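Local coordinates for protein isomaltodextranase (Arthrobacter globiformis, PDB 5AWO) that hydrolyses (1->6)-alpha-D-glucosidic linkages of dextran-type polysaccharides, releasing successive isomaltose units from the non-reducing chain ends, at residues N126-H131 against S231-A236; V148-L153 against K180-G185; F159-I164 against L203-D208; L172-S177 against Y226-S231. All blocks are in the same frame, centred on the assembly; numbering follows the deposited sequence.

Interaction 1. Residues N126-H131 against S231-A236; sequences NPLWVH and SWINEA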
# COMPACT_ATOMS: atom_id res chain seq x y z
N ASN A 126 -3.60 -17.82 -5.09
CA ASN A 126 -2.51 -17.51 -5.99
C ASN A 126 -2.84 -18.20 -7.31
O ASN A 126 -2.92 -19.42 -7.36
CB ASN A 126 -1.18 -18.00 -5.42
CG ASN A 126 0.01 -17.58 -6.26
OD1 ASN A 126 -0.10 -17.51 -7.50
ND2 ASN A 126 1.14 -17.26 -5.62
N PRO A 127 -3.04 -17.41 -8.39
CA PRO A 127 -3.50 -18.02 -9.65
C PRO A 127 -2.42 -18.77 -10.40
O PRO A 127 -2.70 -19.29 -11.50
CB PRO A 127 -4.00 -16.84 -10.43
CG PRO A 127 -3.12 -15.71 -9.97
CD PRO A 127 -2.89 -15.96 -8.51
N LEU A 128 -1.21 -18.88 -9.84
CA LEU A 128 -0.21 -19.80 -10.34
C LEU A 128 -0.24 -21.16 -9.65
O LEU A 128 0.59 -22.03 -9.95
CB LEU A 128 1.20 -19.20 -10.32
CG LEU A 128 1.46 -18.56 -11.70
CD1 LEU A 128 0.73 -17.25 -11.86
CD2 LEU A 128 2.94 -18.34 -11.92
N TRP A 129 -1.18 -21.36 -8.73
CA TRP A 129 -1.42 -22.67 -8.16
C TRP A 129 -2.31 -23.44 -9.12
O TRP A 129 -3.31 -22.90 -9.62
CB TRP A 129 -2.07 -22.62 -6.77
CG TRP A 129 -1.13 -22.28 -5.65
CD1 TRP A 129 0.18 -22.59 -5.56
CD2 TRP A 129 -1.46 -21.57 -4.46
NE1 TRP A 129 0.71 -22.10 -4.37
CE2 TRP A 129 -0.29 -21.46 -3.69
CE3 TRP A 129 -2.64 -21.02 -3.97
CZ2 TRP A 129 -0.26 -20.83 -2.45
CZ3 TRP A 129 -2.61 -20.35 -2.75
CH2 TRP A 129 -1.42 -20.26 -2.00
N VAL A 130 -1.96 -24.71 -9.33
CA VAL A 130 -2.79 -25.63 -10.09
C VAL A 130 -3.03 -26.85 -9.22
O VAL A 130 -2.06 -27.54 -8.82
CB VAL A 130 -2.08 -26.03 -11.40
CG1 VAL A 130 -3.02 -26.82 -12.28
CG2 VAL A 130 -1.55 -24.82 -12.16
N HIS A 131 -4.28 -27.14 -8.89
CA HIS A 131 -4.52 -28.24 -7.95
C HIS A 131 -4.24 -29.59 -8.59
O HIS A 131 -4.63 -29.83 -9.73
CB HIS A 131 -5.95 -28.23 -7.41
CG HIS A 131 -6.06 -28.91 -6.09
ND1 HIS A 131 -5.97 -30.28 -5.94
CD2 HIS A 131 -6.09 -28.41 -4.83
CE1 HIS A 131 -6.04 -30.59 -4.66
NE2 HIS A 131 -6.10 -29.47 -3.97
N SER A 231 2.74 -9.61 -14.52
CA SER A 231 2.14 -8.76 -15.56
C SER A 231 0.79 -9.29 -16.01
O SER A 231 -0.17 -8.54 -16.20
CB SER A 231 3.07 -8.53 -16.76
OG SER A 231 3.27 -9.71 -17.55
N TRP A 232 0.68 -10.61 -16.09
CA TRP A 232 -0.59 -11.21 -16.47
C TRP A 232 -1.69 -10.94 -15.45
O TRP A 232 -2.84 -10.65 -15.78
CB TRP A 232 -0.43 -12.73 -16.60
CG TRP A 232 0.40 -13.20 -17.75
CD1 TRP A 232 0.82 -12.48 -18.84
CD2 TRP A 232 0.92 -14.52 -17.92
NE1 TRP A 232 1.54 -13.29 -19.69
CE2 TRP A 232 1.62 -14.55 -19.15
CE3 TRP A 232 0.83 -15.69 -17.18
CZ2 TRP A 232 2.24 -15.71 -19.62
CZ3 TRP A 232 1.46 -16.84 -17.65
CH2 TRP A 232 2.14 -16.83 -18.86
N ILE A 233 -1.33 -11.08 -14.17
CA ILE A 233 -2.26 -10.85 -13.06
C ILE A 233 -2.78 -9.39 -13.04
O ILE A 233 -3.97 -9.14 -12.92
CB ILE A 233 -1.58 -11.23 -11.72
CG1 ILE A 233 -1.31 -12.74 -11.65
CG2 ILE A 233 -2.40 -10.78 -10.53
CD1 ILE A 233 -0.33 -13.17 -10.56
N ASN A 234 -1.83 -8.47 -13.17
CA ASN A 234 -2.13 -7.04 -13.24
C ASN A 234 -3.14 -6.75 -14.35
O ASN A 234 -4.19 -6.19 -14.12
CB ASN A 234 -0.81 -6.29 -13.46
CG ASN A 234 -0.95 -4.81 -13.70
OD1 ASN A 234 -2.00 -4.21 -13.53
ND2 ASN A 234 0.16 -4.23 -14.12
N GLU A 235 -2.82 -7.19 -15.56
CA GLU A 235 -3.71 -6.96 -16.68
C GLU A 235 -5.11 -7.54 -16.45
O GLU A 235 -6.13 -6.89 -16.73
CB GLU A 235 -3.10 -7.54 -17.96
CG GLU A 235 -3.98 -7.33 -19.20
CD GLU A 235 -3.36 -7.87 -20.48
OE1 GLU A 235 -2.88 -9.02 -20.49
OE2 GLU A 235 -3.36 -7.14 -21.50
N ALA A 236 -5.18 -8.77 -15.95
CA ALA A 236 -6.45 -9.41 -15.72
C ALA A 236 -7.27 -8.79 -14.58
O ALA A 236 -8.50 -8.80 -14.60
CB ALA A 236 -6.23 -10.88 -15.48

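Interaction 2. Residues V148-L153 against K180-G185; sequences VKIADL and KEYVQG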
# COMPACT_ATOMS: atom_id res chain seq x y z
N VAL A 148 -5.63 -27.38 -24.47
CA VAL A 148 -4.68 -27.49 -23.35
C VAL A 148 -5.40 -28.08 -22.14
O VAL A 148 -6.25 -27.43 -21.54
CB VAL A 148 -4.05 -26.14 -22.99
CG1 VAL A 148 -3.00 -26.31 -21.88
CG2 VAL A 148 -3.42 -25.48 -24.21
N LYS A 149 -5.07 -29.31 -21.77
CA LYS A 149 -5.58 -29.89 -20.53
C LYS A 149 -4.90 -29.17 -19.36
O LYS A 149 -3.77 -28.71 -19.49
CB LYS A 149 -5.26 -31.37 -20.45
CG LYS A 149 -5.98 -32.21 -21.50
CD LYS A 149 -5.48 -33.64 -21.53
CE LYS A 149 -3.99 -33.72 -21.85
NZ LYS A 149 -3.62 -33.08 -23.15
N ILE A 150 -5.58 -29.11 -18.23
CA ILE A 150 -4.93 -28.56 -17.02
C ILE A 150 -3.64 -29.32 -16.72
O ILE A 150 -2.64 -28.74 -16.32
CB ILE A 150 -5.91 -28.53 -15.85
CG1 ILE A 150 -7.14 -27.66 -16.17
CG2 ILE A 150 -5.23 -28.01 -14.59
CD1 ILE A 150 -6.81 -26.28 -16.69
N ALA A 151 -3.65 -30.64 -17.01
CA ALA A 151 -2.47 -31.48 -16.89
C ALA A 151 -1.25 -31.00 -17.67
O ALA A 151 -0.12 -31.29 -17.28
CB ALA A 151 -2.80 -32.90 -17.32
N ASP A 152 -1.49 -30.27 -18.77
CA ASP A 152 -0.46 -29.79 -19.68
C ASP A 152 0.20 -28.47 -19.19
O ASP A 152 1.04 -27.91 -19.88
CB ASP A 152 -1.07 -29.55 -21.10
CG ASP A 152 -1.65 -30.82 -21.75
OD1 ASP A 152 -1.14 -31.92 -21.49
OD2 ASP A 152 -2.62 -30.71 -22.53
N LEU A 153 -0.18 -27.99 -18.01
CA LEU A 153 0.33 -26.72 -17.47
C LEU A 153 1.46 -26.83 -16.47
O LEU A 153 1.98 -25.82 -16.01
CB LEU A 153 -0.83 -25.99 -16.77
CG LEU A 153 -1.96 -25.51 -17.69
CD1 LEU A 153 -3.05 -24.88 -16.83
CD2 LEU A 153 -1.46 -24.55 -18.75
N LYS A 180 -0.97 -18.33 -19.96
CA LYS A 180 -1.54 -16.99 -19.80
C LYS A 180 -3.06 -17.05 -19.66
O LYS A 180 -3.65 -16.38 -18.81
CB LYS A 180 -1.14 -16.06 -20.96
CG LYS A 180 -1.63 -14.62 -20.83
CD LYS A 180 -1.09 -13.70 -21.94
CE LYS A 180 -1.57 -12.26 -21.84
NZ LYS A 180 -0.85 -11.40 -22.83
N GLU A 181 -3.70 -17.82 -20.52
CA GLU A 181 -5.14 -17.93 -20.49
C GLU A 181 -5.61 -18.50 -19.15
O GLU A 181 -6.63 -18.10 -18.62
CB GLU A 181 -5.64 -18.82 -21.66
CG GLU A 181 -5.47 -18.19 -23.05
CD GLU A 181 -4.19 -18.55 -23.75
OE1 GLU A 181 -3.18 -18.93 -23.10
OE2 GLU A 181 -4.16 -18.42 -25.03
N TYR A 182 -4.87 -19.47 -18.63
CA TYR A 182 -5.20 -20.06 -17.32
C TYR A 182 -5.10 -19.01 -16.21
O TYR A 182 -6.05 -18.80 -15.47
CB TYR A 182 -4.29 -21.24 -17.02
CG TYR A 182 -4.50 -21.79 -15.64
CD1 TYR A 182 -5.46 -22.76 -15.38
CD2 TYR A 182 -3.74 -21.33 -14.58
CE1 TYR A 182 -5.64 -23.28 -14.10
CE2 TYR A 182 -3.91 -21.85 -13.29
CZ TYR A 182 -4.87 -22.80 -13.06
OH TYR A 182 -5.04 -23.37 -11.80
N VAL A 183 -3.96 -18.32 -16.15
CA VAL A 183 -3.74 -17.33 -15.08
C VAL A 183 -4.75 -16.19 -15.17
O VAL A 183 -5.40 -15.81 -14.17
CB VAL A 183 -2.30 -16.79 -15.10
CG1 VAL A 183 -2.10 -15.64 -14.13
CG2 VAL A 183 -1.31 -17.90 -14.79
N GLN A 184 -4.88 -15.63 -16.37
CA GLN A 184 -5.79 -14.52 -16.52
C GLN A 184 -7.24 -14.91 -16.30
O GLN A 184 -8.01 -14.15 -15.71
CB GLN A 184 -5.60 -13.83 -17.86
CG GLN A 184 -4.23 -13.23 -17.98
CD GLN A 184 -4.10 -12.21 -19.08
OE1 GLN A 184 -4.50 -12.47 -20.22
NE2 GLN A 184 -3.55 -11.05 -18.77
N GLY A 185 -7.63 -16.08 -16.78
CA GLY A 185 -8.94 -16.61 -16.50
C GLY A 185 -9.21 -16.80 -15.01
O GLY A 185 -10.34 -16.62 -14.56

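Interaction 3. Residues F159-I164 against L203-D208; sequences FFARDI and LSWYED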
# COMPACT_ATOMS: atom_id res chain seq x y z
N PHE A 159 5.78 -29.25 -7.20
CA PHE A 159 4.77 -28.95 -6.20
C PHE A 159 5.16 -27.74 -5.38
O PHE A 159 6.34 -27.52 -5.04
CB PHE A 159 4.55 -30.10 -5.22
CG PHE A 159 3.93 -31.30 -5.87
CD1 PHE A 159 2.60 -31.26 -6.32
CD2 PHE A 159 4.65 -32.45 -6.06
CE1 PHE A 159 2.03 -32.36 -6.94
CE2 PHE A 159 4.07 -33.56 -6.66
CZ PHE A 159 2.77 -33.52 -7.10
N PHE A 160 4.15 -26.93 -5.09
CA PHE A 160 4.26 -25.94 -4.03
C PHE A 160 4.70 -26.64 -2.75
O PHE A 160 4.11 -27.64 -2.34
CB PHE A 160 2.89 -25.28 -3.85
CG PHE A 160 2.77 -24.48 -2.58
CD1 PHE A 160 3.53 -23.34 -2.40
CD2 PHE A 160 1.91 -24.87 -1.59
CE1 PHE A 160 3.42 -22.60 -1.22
CE2 PHE A 160 1.80 -24.15 -0.42
CZ PHE A 160 2.56 -23.02 -0.24
N ALA A 161 5.74 -26.09 -2.12
CA ALA A 161 6.26 -26.61 -0.84
C ALA A 161 6.79 -28.03 -0.93
O ALA A 161 6.82 -28.74 0.07
CB ALA A 161 5.21 -26.48 0.27
N ARG A 162 7.19 -28.44 -2.13
CA ARG A 162 7.68 -29.80 -2.38
C ARG A 162 8.66 -30.28 -1.33
O ARG A 162 8.59 -31.41 -0.85
CB ARG A 162 8.35 -29.80 -3.75
CG ARG A 162 9.04 -31.09 -4.18
CD ARG A 162 9.80 -30.84 -5.47
NE ARG A 162 10.97 -29.98 -5.27
CZ ARG A 162 11.77 -29.52 -6.23
NH1 ARG A 162 11.53 -29.81 -7.50
NH2 ARG A 162 12.80 -28.76 -5.92
N ASP A 163 9.59 -29.41 -0.95
CA ASP A 163 10.70 -29.87 -0.12
C ASP A 163 10.37 -29.99 1.35
O ASP A 163 11.17 -30.54 2.11
CB ASP A 163 11.93 -29.01 -0.36
CG ASP A 163 12.36 -29.01 -1.79
OD1 ASP A 163 12.42 -30.09 -2.42
OD2 ASP A 163 12.65 -27.94 -2.33
N ILE A 164 9.20 -29.50 1.76
CA ILE A 164 8.72 -29.68 3.12
C ILE A 164 7.45 -30.52 3.15
O ILE A 164 6.63 -30.44 4.07
CB ILE A 164 8.57 -28.32 3.85
CG1 ILE A 164 7.66 -27.35 3.09
CG2 ILE A 164 9.94 -27.70 4.07
CD1 ILE A 164 7.22 -26.18 3.95
N LEU A 203 4.52 -15.74 -2.96
CA LEU A 203 5.18 -15.23 -4.16
C LEU A 203 6.66 -15.59 -4.22
O LEU A 203 7.17 -16.04 -5.25
CB LEU A 203 4.98 -13.72 -4.24
CG LEU A 203 3.57 -13.30 -4.59
CD1 LEU A 203 3.39 -11.81 -4.32
CD2 LEU A 203 3.25 -13.65 -6.04
N SER A 204 7.35 -15.39 -3.11
CA SER A 204 8.78 -15.63 -3.03
C SER A 204 9.10 -17.10 -3.20
O SER A 204 10.12 -17.47 -3.80
CB SER A 204 9.33 -15.09 -1.70
OG SER A 204 8.64 -15.61 -0.56
N TRP A 205 8.21 -17.96 -2.71
CA TRP A 205 8.40 -19.40 -2.89
C TRP A 205 8.29 -19.82 -4.36
O TRP A 205 9.11 -20.62 -4.83
CB TRP A 205 7.44 -20.20 -2.03
CG TRP A 205 7.66 -20.09 -0.55
CD1 TRP A 205 8.30 -19.09 0.13
CD2 TRP A 205 7.24 -21.05 0.44
NE1 TRP A 205 8.29 -19.37 1.48
CE2 TRP A 205 7.64 -20.56 1.70
CE3 TRP A 205 6.57 -22.27 0.39
CZ2 TRP A 205 7.39 -21.25 2.89
CZ3 TRP A 205 6.32 -22.97 1.57
CH2 TRP A 205 6.74 -22.45 2.81
N TYR A 206 7.33 -19.26 -5.09
CA TYR A 206 7.33 -19.40 -6.57
C TYR A 206 8.63 -18.88 -7.20
O TYR A 206 9.27 -19.56 -7.99
CB TYR A 206 6.13 -18.67 -7.18
CG TYR A 206 6.20 -18.64 -8.69
CD1 TYR A 206 5.80 -19.74 -9.44
CD2 TYR A 206 6.70 -17.54 -9.36
CE1 TYR A 206 5.90 -19.74 -10.81
CE2 TYR A 206 6.81 -17.53 -10.74
CZ TYR A 206 6.41 -18.64 -11.45
OH TYR A 206 6.54 -18.58 -12.84
N GLU A 207 9.02 -17.66 -6.85
CA GLU A 207 10.12 -16.98 -7.55
C GLU A 207 11.46 -17.71 -7.45
O GLU A 207 12.09 -18.00 -8.50
CB GLU A 207 10.26 -15.54 -7.06
CG GLU A 207 11.36 -14.76 -7.79
CD GLU A 207 11.42 -13.28 -7.51
OE1 GLU A 207 10.86 -12.81 -6.49
OE2 GLU A 207 12.08 -12.58 -8.32
N ASP A 208 11.90 -17.99 -6.23
CA ASP A 208 13.20 -18.68 -6.11
C ASP A 208 13.19 -19.92 -5.22
O ASP A 208 14.24 -20.52 -4.99
CB ASP A 208 14.32 -17.69 -5.76
CG ASP A 208 14.26 -17.22 -4.35
OD1 ASP A 208 13.33 -17.63 -3.65
OD2 ASP A 208 15.16 -16.43 -3.99

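Interaction 4. Residues L172-S177 against Y226-S231; sequences LDVTKS and YELALS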
# COMPACT_ATOMS: atom_id res chain seq x y z
N LEU A 172 2.38 -23.51 -11.47
CA LEU A 172 2.22 -23.40 -12.92
C LEU A 172 3.53 -23.19 -13.61
O LEU A 172 4.37 -22.46 -13.13
CB LEU A 172 1.30 -22.20 -13.21
CG LEU A 172 1.17 -21.77 -14.68
CD1 LEU A 172 0.41 -22.84 -15.40
CD2 LEU A 172 0.48 -20.43 -14.77
N ASP A 173 3.71 -23.85 -14.76
CA ASP A 173 4.83 -23.56 -15.65
C ASP A 173 4.40 -22.53 -16.68
O ASP A 173 3.69 -22.84 -17.65
CB ASP A 173 5.31 -24.83 -16.35
CG ASP A 173 6.50 -24.57 -17.25
OD1 ASP A 173 6.96 -23.42 -17.41
OD2 ASP A 173 6.97 -25.57 -17.82
N VAL A 174 4.81 -21.28 -16.47
CA VAL A 174 4.39 -20.18 -17.34
C VAL A 174 4.93 -20.26 -18.77
O VAL A 174 4.50 -19.48 -19.63
CB VAL A 174 4.69 -18.78 -16.73
CG1 VAL A 174 4.01 -18.63 -15.38
CG2 VAL A 174 6.18 -18.51 -16.62
N THR A 175 5.86 -21.17 -19.02
CA THR A 175 6.37 -21.39 -20.39
C THR A 175 5.48 -22.35 -21.19
O THR A 175 5.70 -22.52 -22.39
CB THR A 175 7.83 -21.90 -20.37
OG1 THR A 175 7.87 -23.27 -19.96
CG2 THR A 175 8.72 -21.05 -19.49
N LYS A 176 4.49 -22.98 -20.56
CA LYS A 176 3.62 -23.93 -21.27
C LYS A 176 2.53 -23.23 -22.06
O LYS A 176 1.98 -22.20 -21.62
CB LYS A 176 2.93 -24.86 -20.28
CG LYS A 176 3.87 -25.84 -19.60
CD LYS A 176 4.21 -27.01 -20.51
CE LYS A 176 4.89 -28.15 -19.75
NZ LYS A 176 6.29 -27.83 -19.37
N SER A 177 2.16 -23.78 -23.20
CA SER A 177 1.03 -23.22 -23.94
C SER A 177 -0.21 -23.26 -23.06
O SER A 177 -0.46 -24.24 -22.36
CB SER A 177 0.78 -24.01 -25.23
OG SER A 177 -0.09 -23.30 -26.07
N TYR A 226 8.62 -14.75 -13.02
CA TYR A 226 7.93 -13.99 -11.97
C TYR A 226 7.39 -12.67 -12.50
O TYR A 226 6.23 -12.31 -12.28
CB TYR A 226 8.91 -13.73 -10.83
CG TYR A 226 8.36 -12.98 -9.63
CD1 TYR A 226 7.38 -13.54 -8.83
CD2 TYR A 226 8.85 -11.74 -9.29
CE1 TYR A 226 6.90 -12.87 -7.73
CE2 TYR A 226 8.39 -11.07 -8.17
CZ TYR A 226 7.43 -11.63 -7.39
OH TYR A 226 6.95 -10.98 -6.26
N GLU A 227 8.24 -11.92 -13.20
CA GLU A 227 7.79 -10.68 -13.83
C GLU A 227 6.66 -10.88 -14.84
O GLU A 227 5.71 -10.12 -14.90
CB GLU A 227 8.98 -9.98 -14.48
CG GLU A 227 9.91 -9.45 -13.40
CD GLU A 227 11.15 -8.78 -13.92
OE1 GLU A 227 11.59 -9.10 -15.04
OE2 GLU A 227 11.67 -7.92 -13.17
N LEU A 228 6.78 -11.94 -15.64
CA LEU A 228 5.75 -12.24 -16.61
C LEU A 228 4.41 -12.57 -15.93
O LEU A 228 3.36 -12.03 -16.28
CB LEU A 228 6.22 -13.42 -17.46
CG LEU A 228 5.27 -13.88 -18.55
CD1 LEU A 228 5.08 -12.76 -19.56
CD2 LEU A 228 5.84 -15.12 -19.23
N ALA A 229 4.47 -13.46 -14.94
CA ALA A 229 3.28 -13.86 -14.19
C ALA A 229 2.58 -12.66 -13.55
O ALA A 229 1.37 -12.51 -13.64
CB ALA A 229 3.64 -14.89 -13.14
N LEU A 230 3.36 -11.82 -12.88
CA LEU A 230 2.79 -10.60 -12.30
C LEU A 230 2.14 -9.70 -13.32
O LEU A 230 1.08 -9.14 -13.05
CB LEU A 230 3.81 -9.84 -11.47
CG LEU A 230 4.28 -10.49 -10.17
CD1 LEU A 230 5.30 -9.56 -9.52
CD2 LEU A 230 3.12 -10.83 -9.23
N SER A 231 2.74 -9.61 -14.52
CA SER A 231 2.14 -8.76 -15.56
C SER A 231 0.79 -9.29 -16.01
O SER A 231 -0.17 -8.54 -16.20
CB SER A 231 3.07 -8.53 -16.76
OG SER A 231 3.27 -9.71 -17.55

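Interaction 1. Residues N126-H131 against S231-A236
The pyrrolidine ring of Pro127 turns its CG corner to Ile233, and two residues on, the indole of Trp129 carries CB of Asn126 over one face, offset toward the rim. Trp129 also stacks with Trp171 and meets Phe160 edge-to-face. Across the contact, Pro127 CG lies 3.8 Å from Ile233 CD1 and 3.9 Å from Ile233 CG1, the two side chains crossing at about a right angle. Leu128 adds a looser touch, its CD1 4.4 Å from Ile233 CD1. Ile233 reaches both residues because CG1 stands opposite its carbonyl carbon (chi1 -67°) and the chain then runs on extended, carrying CD1 out from helix 223-237. The opposing loop, which follows barrel strand 120-124, is shaped by Asn126. OD1 of Asn126 accepts from Leu128 N at 2.9 Å, closing an Asx turn, with the N-H tilted 24° from the carbonyl plane. A type I turn overlaps it, Trp129 N bonding to Asn126 O at 2.9 Å. The amide ND2 of Asn126 donates to the backbone O of Asp201, the probable nucleophile. With no hydrogen bond crossing between the segments, loop and helix are joined by buried apolar packing alone, while the polar groups of Asn126 are taken up in folding the loop and tying it to the active-site strand end.

Interaction 2. Residues V148-L153 against K180-G185
Ile150 and Leu153 pack on the ring of Tyr182 in a small, buried contact, apolar between residues 148-153 and 180-185, where the loop between strands 141-142 and 154-155 meets helix 179-192, one of the outer helices of the TIM barrel. CD1 of Leu153 sits over one face of the phenol ring, 3.5 Å from Tyr182 CD1 and 3.6 Å from Tyr182 CG. Ile150 comes in obliquely, its CD1 4.0 Å from Tyr182 CD1. The ring reaches this far because CG of Tyr182 points opposite the backbone N (chi1 174°), throwing it out from the helix; its hydroxyl then bonds to the carbonyl O of Trp129. With a leucine in its place, Trp129 O would probably lose its hydroxyl partner and Leu153 the flat surface its methyl rests on. On the far side of the loop Asp152 OD2 ties the short 3-10 turn together: Lys149 NZ meets it at 2.6 Å in a salt bridge through the syn lone pair, and Lys149 N comes from above the carboxylate plane. Polar bonds thus fix the loop's own shape, whereas between these two segments the fit rests on two aliphatic methyls against one ring.

Interaction 3. Residues F159-I164 against L203-D208
Trp205 projects from the short helix 203-208, which follows barrel strand 197-200 and the probable nucleophile Asp201, and its indole is met by Phe160, Ala161 and Ile164 from the loop opposite. All three touch the six-membered ring. Phe160 lies obliquely to it, with centroids 5.7 Å apart and planes at 31°; the closest atoms are Phe160 CE1 and Trp205 CE3, 3.6 Å apart. Ala161 CB comes to the edge of the indole, near its plane, 3.9 Å from Trp205 CZ3, and the same methyl lies 4.0 Å above the plane of the Phe160 ring, over its centre. This dual position follows from the type II turn of Phe159 to Arg162, in which Ala161 takes a positive phi of 62°. Further along the ring, CD1 of Ile164 reaches to 3.9 Å from Trp205 CH2, the two side chains crossing at about a right angle; with CG1 of Ile164 between its backbone N and carbonyl carbon (chi1 55°) and the chain then extended, CD1 is carried to the indole. Replacing the indole with a serine side chain would probably open a gap beside Phe160 and Ala161 and deprive Asp211 of its NE1 donor. At the end of the turn, Arg162 NE and Asp163 OD1 form a salt bridge at 3.2 Å. Phe160 and Trp205 each meet Phe202 edge-to-face, Trp205 NE1 bonds to Asp211 in strand 210-211, and Leu203, Tyr206 and Glu207 of the short helix rest against Tyr226 of helix 223-237.

Interaction 4. Residues L172-S177 against Y226-S231
Val174 spreads its two methyls over neighbouring residues of helix 223-237: CG2 approaches Leu228 CD2 at 4.3 Å, while CG1 faces Ala229 CB at 4.4 Å. Both branches flank the valine's backbone N (chi1 -57°), which lets each one address a different partner. The packing is apolar and fairly loose, with no hydrogen bond from one segment to the other. Val174 is held out by a type I turn from Asp173 to Lys176, which bridges strand 169-172 and helix 179-192 on the outside of the TIM barrel. Asp173 organises that turn with both carboxylate oxygens. Its OD1 receives Thr175 OG1 at 2.7 Å and Thr175 N at 3.0 Å, the latter closing an Asx turn; the two donors arrive from the same face of the carboxylate. OD2 of Asp173 takes Lys176 NZ on its anti side, a salt bridge of 2.8 Å that is likely to balance the aspartate's charge locally. On the helix, Ser231 OG donates to Leu228 O, three residues back, at 2.6 Å. Beyond the two segments, Val174 also touches Leu128 and Tyr206, and Leu128 reaches Ala229 as well.

All four interactions lie on the same side of the chain's centre, in the TIM-barrel domain, with centres from 8 Å (1 and 4) to 19 Å (2 and 3) apart. Interaction 1 closes the longest loop, from 126 to 236, and the others are nested within it, their segments alternating along the chain. Interactions 1 and 4 use successive turns of helix 223-237 and share Ser231; interaction 2 uses helix 179-192, and interaction 3 helix 203-208. The two-stranded antiparallel sheet of 129-131 and 169-172 connects them, with Leu128 O bonded to Leu172 N. Long excursions between barrel strands are packed against outer helices 179-192 and 223-237 and short helix 203-208, interactions 1 and 3 lying nearer the catalytic residues.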